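Local structure of peptide synthetase, module 7 (Actinoplanes teichomyceticus, 4TX3) at residues 178-181 against 182-185; 204-207 against 208-212. The protein is a condensation-type domain of a nonribosomal peptide synthetase, probably working in the assembly of a peptide antibiotic such as teicoplanin. All coordinates share one frame; numbering follows the deposited sequence.

Contact 1 (178-181 against 182-185); sequences LQFA and DYAI
With CG of Asp-182 set beside its own backbone N (chi1 -56°), the carboxylate folds back toward the start of the helix, where OD2 of Asp-182 accepts the N-H of Gln-179 at 2.9 Å. The bond is fairly straight (154° at the hydrogen) and arrives on the anti side of the oxygen, somewhat out of the carboxylate plane. Gln-179 is the N-cap, and the carboxylate stands three residues on; this is the N3-to-N-cap half of a capping box. The reciprocal half is not built by a side chain. Instead Asp-182 N donates to the main-chain O of Gln-179 at 2.9 Å, from well above the carbonyl plane, which makes a tight first turn. A negative charge here probably interacts favourably with the helix N terminus. Regular i to i+4 bonds then take over, Ala-184 N to Phe-180 O at 2.9 Å and Ile-185 N to Ala-181 O at 3.0 Å. CG1 of Ile-185 also lies against that oxygen of Ala-181. Phe-180 and Tyr-183 both carry CG anti to the backbone N, which brings the rings together on one flank: CE1 of Phe-180 meets CD2 of Tyr-183 at 3.7 Å. The pair is oblique, centroids 5.7 Å apart and planes at 37°. CD2 of Leu-178 comes only loosely to CB of Asp-182. Helix 180-191 is thus moored at its beginning: OD1 of Asp-182 takes the N-H of Val-11, and the side-chain amide of Gln-179 bonds to Arg-66 O through NE2 and to Glu-68 N through OE1, where helix 53-66 ends. Phe-304, in the loop leading to strand 306-313, meets both aromatic rings edge-to-face.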
loop_
_atom_site.group_PDB
_atom_site.type_symbol
_atom_site.label_atom_id
_atom_site.label_comp_id
_atom_site.label_asym_id
_atom_site.label_seq_id
_atom_site.Cartn_x
_atom_site.Cartn_y
_atom_site.Cartn_z
ATOM N N LEU B 178 1.458 18.467 3.991
ATOM C CA LEU B 178 2.561 18.804 4.884
ATOM C C LEU B 178 3.917 18.666 4.217
ATOM O O LEU B 178 4.175 17.677 3.534
ATOM C CB LEU B 178 2.535 17.902 6.120
ATOM C CG LEU B 178 1.252 17.960 6.939
ATOM C CD1 LEU B 178 1.439 17.105 8.165
ATOM C CD2 LEU B 178 0.941 19.403 7.316
ATOM N N GLN B 179 4.778 19.658 4.425
ATOM C CA GLN B 179 6.218 19.530 4.174
ATOM C C GLN B 179 6.961 19.180 5.472
ATOM O O GLN B 179 6.424 19.386 6.562
ATOM C CB GLN B 179 6.774 20.822 3.583
ATOM C CG GLN B 179 6.195 21.146 2.231
ATOM C CD GLN B 179 6.647 20.179 1.155
ATOM O OE1 GLN B 179 7.688 19.504 1.281
ATOM N NE2 GLN B 179 5.866 20.105 0.080
ATOM N N PHE B 180 8.189 18.671 5.372
ATOM C CA PHE B 180 8.889 18.218 6.578
ATOM C C PHE B 180 9.070 19.323 7.621
ATOM O O PHE B 180 9.068 19.043 8.808
ATOM C CB PHE B 180 10.258 17.614 6.252
ATOM C CG PHE B 180 10.863 16.879 7.421
ATOM C CD1 PHE B 180 10.315 15.677 7.853
ATOM C CD2 PHE B 180 11.932 17.407 8.118
ATOM C CE1 PHE B 180 10.839 15.006 8.956
ATOM C CE2 PHE B 180 12.467 16.740 9.218
ATOM C CZ PHE B 180 11.925 15.536 9.634
ATOM N N ALA B 181 9.225 20.568 7.176
ATOM C CA ALA B 181 9.372 21.705 8.088
ATOM C C ALA B 181 8.161 21.847 9.017
ATOM O O ALA B 181 8.298 22.303 10.164
ATOM C CB ALA B 181 9.580 23.001 7.296
ATOM N N ASP B 182 6.981 21.472 8.512
ATOM C CA ASP B 182 5.755 21.497 9.309
ATOM C C ASP B 182 5.806 20.439 10.437
ATOM O O ASP B 182 5.352 20.686 11.552
ATOM C CB ASP B 182 4.530 21.270 8.415
ATOM C CG ASP B 182 4.428 22.291 7.263
ATOM O OD1 ASP B 182 4.625 23.505 7.492
ATOM O OD2 ASP B 182 4.150 21.871 6.116
ATOM N N TYR B 183 6.353 19.264 10.135
ATOM C CA TYR B 183 6.590 18.228 11.141
ATOM C C TYR B 183 7.615 18.696 12.186
ATOM O O TYR B 183 7.397 18.539 13.390
ATOM C CB TYR B 183 7.066 16.926 10.476
ATOM C CG TYR B 183 7.277 15.795 11.446
ATOM C CD1 TYR B 183 6.193 15.108 11.990
ATOM C CD2 TYR B 183 8.559 15.418 11.837
ATOM C CE1 TYR B 183 6.386 14.064 12.909
ATOM C CE2 TYR B 183 8.766 14.388 12.755
ATOM C CZ TYR B 183 7.679 13.708 13.283
ATOM O OH TYR B 183 7.886 12.684 14.197
ATOM N N ALA B 184 8.722 19.278 11.721
ATOM C CA ALA B 184 9.779 19.766 12.610
ATOM C C ALA B 184 9.269 20.816 13.601
ATOM O O ALA B 184 9.649 20.813 14.777
ATOM C CB ALA B 184 10.939 20.335 11.796
ATOM N N ILE B 185 8.412 21.709 13.120
ATOM C CA ILE B 185 7.888 22.779 13.958
ATOM C C ILE B 185 6.887 22.223 14.954
ATOM O O ILE B 185 6.765 22.722 16.071
ATOM C CB ILE B 185 7.238 23.888 13.114
ATOM C CG1 ILE B 185 8.320 24.675 12.371
ATOM C CG2 ILE B 185 6.414 24.832 13.990
ATOM C CD1 ILE B 185 7.792 25.506 11.232
#

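Contact 2 (204-207 against 208-212); sequences QITF and WRNHL
The ring of Phe-207 stands edge-on over one face of the Trp-208 indole, its CE2 about 3.6 Å above the middle of the plane. Centroids of the phenyl and the five-membered ring are 4.8 Å apart with planes at 86°, a T-shaped pair between neighbours in sequence; CD1 of Trp-208 lies in the phenyl plane at its edge. One face of Phe-207 takes CB of His-211 in a CH-pi contact, 4.2 Å from the ring centroid. The imidazole itself runs nearly parallel to the phenyl (13°) but slid aside, with little overlap. CG anti to the backbone N in both Phe-207 and His-211 lets these side chains run alongside each other, one turn apart. Beneath them His-211 N bonds Phe-207 O at 2.7 Å, nearly straight (169°). On another flank CG2 of Ile-205 packs on CD of Arg-209 at 3.7 Å. Trp-208 NE1 donates to the carbonyl of His-337, whose ring stacks with Phe-207, while the indole presses on Ile-345, Phe-308 and Ala-334. Replacing Trp-208 by an alanine would probably leave the Phe-207 edge without its flat support and the His-337 oxygen without this donor. Phe-207, buried Trp-208 and His-211 form an aromatic cluster joining helix 200-211 to helices 320-334 and 345-348 and strand 306-313 within the condensation domain.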
loop_
_atom_site.group_PDB
_atom_site.type_symbol
_atom_site.label_atom_id
_atom_site.label_comp_id
_atom_site.label_asym_id
_atom_site.label_seq_id
_atom_site.Cartn_x
_atom_site.Cartn_y
_atom_site.Cartn_z
ATOM N N GLN B 204 6.025 12.126 29.720
ATOM C CA GLN B 204 6.779 11.108 28.982
ATOM C C GLN B 204 8.257 11.141 29.372
ATOM O O GLN B 204 8.919 10.101 29.406
ATOM C CB GLN B 204 6.588 11.275 27.456
ATOM C CG GLN B 204 5.191 10.884 26.981
ATOM C CD GLN B 204 4.990 10.961 25.472
ATOM O OE1 GLN B 204 5.940 11.086 24.702
ATOM N NE2 GLN B 204 3.737 10.870 25.044
ATOM N N ILE B 205 8.768 12.319 29.703
ATOM C CA ILE B 205 10.148 12.423 30.180
ATOM C C ILE B 205 10.281 11.665 31.497
ATOM O O ILE B 205 11.271 10.989 31.742
ATOM C CB ILE B 205 10.583 13.899 30.346
ATOM C CG1 ILE B 205 10.991 14.482 28.992
ATOM C CG2 ILE B 205 11.724 14.039 31.336
ATOM C CD1 ILE B 205 11.079 15.993 28.984
ATOM N N THR B 206 9.258 11.765 32.330
ATOM C CA THR B 206 9.242 11.083 33.611
ATOM C C THR B 206 9.226 9.574 33.420
ATOM O O THR B 206 9.958 8.842 34.101
ATOM C CB THR B 206 8.030 11.535 34.439
ATOM O OG1 THR B 206 8.213 12.908 34.798
ATOM C CG2 THR B 206 7.850 10.684 35.692
ATOM N N PHE B 207 8.410 9.113 32.477
ATOM C CA PHE B 207 8.382 7.694 32.156
ATOM C C PHE B 207 9.757 7.130 31.792
ATOM O O PHE B 207 10.159 6.095 32.315
ATOM C CB PHE B 207 7.431 7.389 31.001
ATOM C CG PHE B 207 7.525 5.966 30.547
ATOM C CD1 PHE B 207 6.862 4.975 31.235
ATOM C CD2 PHE B 207 8.333 5.613 29.474
ATOM C CE1 PHE B 207 6.984 3.661 30.855
ATOM C CE2 PHE B 207 8.453 4.295 29.089
ATOM C CZ PHE B 207 7.777 3.317 29.776
ATOM N N TRP B 208 10.467 7.784 30.886
ATOM C CA TRP B 208 11.700 7.204 30.385
ATOM C C TRP B 208 12.836 7.299 31.386
ATOM O O TRP B 208 13.647 6.367 31.482
ATOM C CB TRP B 208 12.109 7.851 29.050
ATOM C CG TRP B 208 11.243 7.372 27.930
ATOM C CD1 TRP B 208 10.257 8.070 27.294
ATOM C CD2 TRP B 208 11.241 6.061 27.351
ATOM N NE1 TRP B 208 9.654 7.282 26.343
ATOM C CE2 TRP B 208 10.239 6.047 26.354
ATOM C CE3 TRP B 208 11.995 4.906 27.570
ATOM C CZ2 TRP B 208 9.970 4.921 25.579
ATOM C CZ3 TRP B 208 11.724 3.780 26.799
ATOM C CH2 TRP B 208 10.723 3.798 25.816
ATOM N N ARG B 209 12.917 8.408 32.118
ATOM C CA ARG B 209 13.950 8.552 33.143
ATOM C C ARG B 209 13.770 7.443 34.166
ATOM O O ARG B 209 14.748 6.897 34.677
ATOM C CB ARG B 209 13.887 9.922 33.834
ATOM C CG ARG B 209 14.365 11.096 32.992
ATOM C CD ARG B 209 14.060 12.431 33.682
ATOM N NE ARG B 209 14.567 12.434 35.053
ATOM C CZ ARG B 209 15.764 12.896 35.409
ATOM N NH1 ARG B 209 16.575 13.422 34.497
ATOM N NH2 ARG B 209 16.145 12.845 36.680
ATOM N N ASN B 210 12.508 7.110 34.440
ATOM C CA ASN B 210 12.159 6.055 35.382
ATOM C C ASN B 210 12.405 4.661 34.802
ATOM O O ASN B 210 13.087 3.839 35.419
ATOM C CB ASN B 210 10.694 6.192 35.821
ATOM C CG ASN B 210 10.467 7.364 36.798
ATOM O OD1 ASN B 210 11.405 7.849 37.431
ATOM N ND2 ASN B 210 9.210 7.797 36.931
ATOM N N HIS B 211 11.865 4.399 33.613
ATOM C CA HIS B 211 12.048 3.112 32.950
ATOM C C HIS B 211 13.543 2.801 32.748
ATOM O O HIS B 211 13.975 1.681 32.986
ATOM C CB HIS B 211 11.296 3.106 31.610
ATOM C CG HIS B 211 11.377 1.814 30.851
ATOM N ND1 HIS B 211 10.607 0.713 31.165
ATOM C CD2 HIS B 211 12.118 1.455 29.772
ATOM C CE1 HIS B 211 10.878 -0.271 30.322
ATOM N NE2 HIS B 211 11.788 0.157 29.463
ATOM N N LEU B 212 14.334 3.791 32.340
ATOM C CA LEU B 212 15.734 3.549 31.970
ATOM C C LEU B 212 16.746 3.944 33.049
ATOM O O LEU B 212 17.950 3.952 32.803
ATOM C CB LEU B 212 16.077 4.292 30.673
ATOM C CG LEU B 212 15.407 3.773 29.395
ATOM C CD1 LEU B 212 15.838 4.586 28.168
ATOM C CD2 LEU B 212 15.682 2.290 29.191
#

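Overall arrangement
From the N terminus the chain reaches contact 1 at the start of helix 180-191, then contact 2 toward the end of helix 200-211, the next helix. Both contacts are local, between residues within a helical turn or so, so neither closes a long loop; they stand in series and neither nest nor cross. The centres of contact 1 and contact 2 are about 27 Å apart; the nearest atoms of contact 1 and contact 2 are about 11 Å apart, without touching. Contact 1 joins its helix to the N-terminal segment and the end of helix 53-66; contact 2 joins its own to helices 320-334 and 345-348. The region around strand 306-313 is shared, with Phe-304 meeting contact 1 and Phe-308 and Pro-309 meeting contact 2.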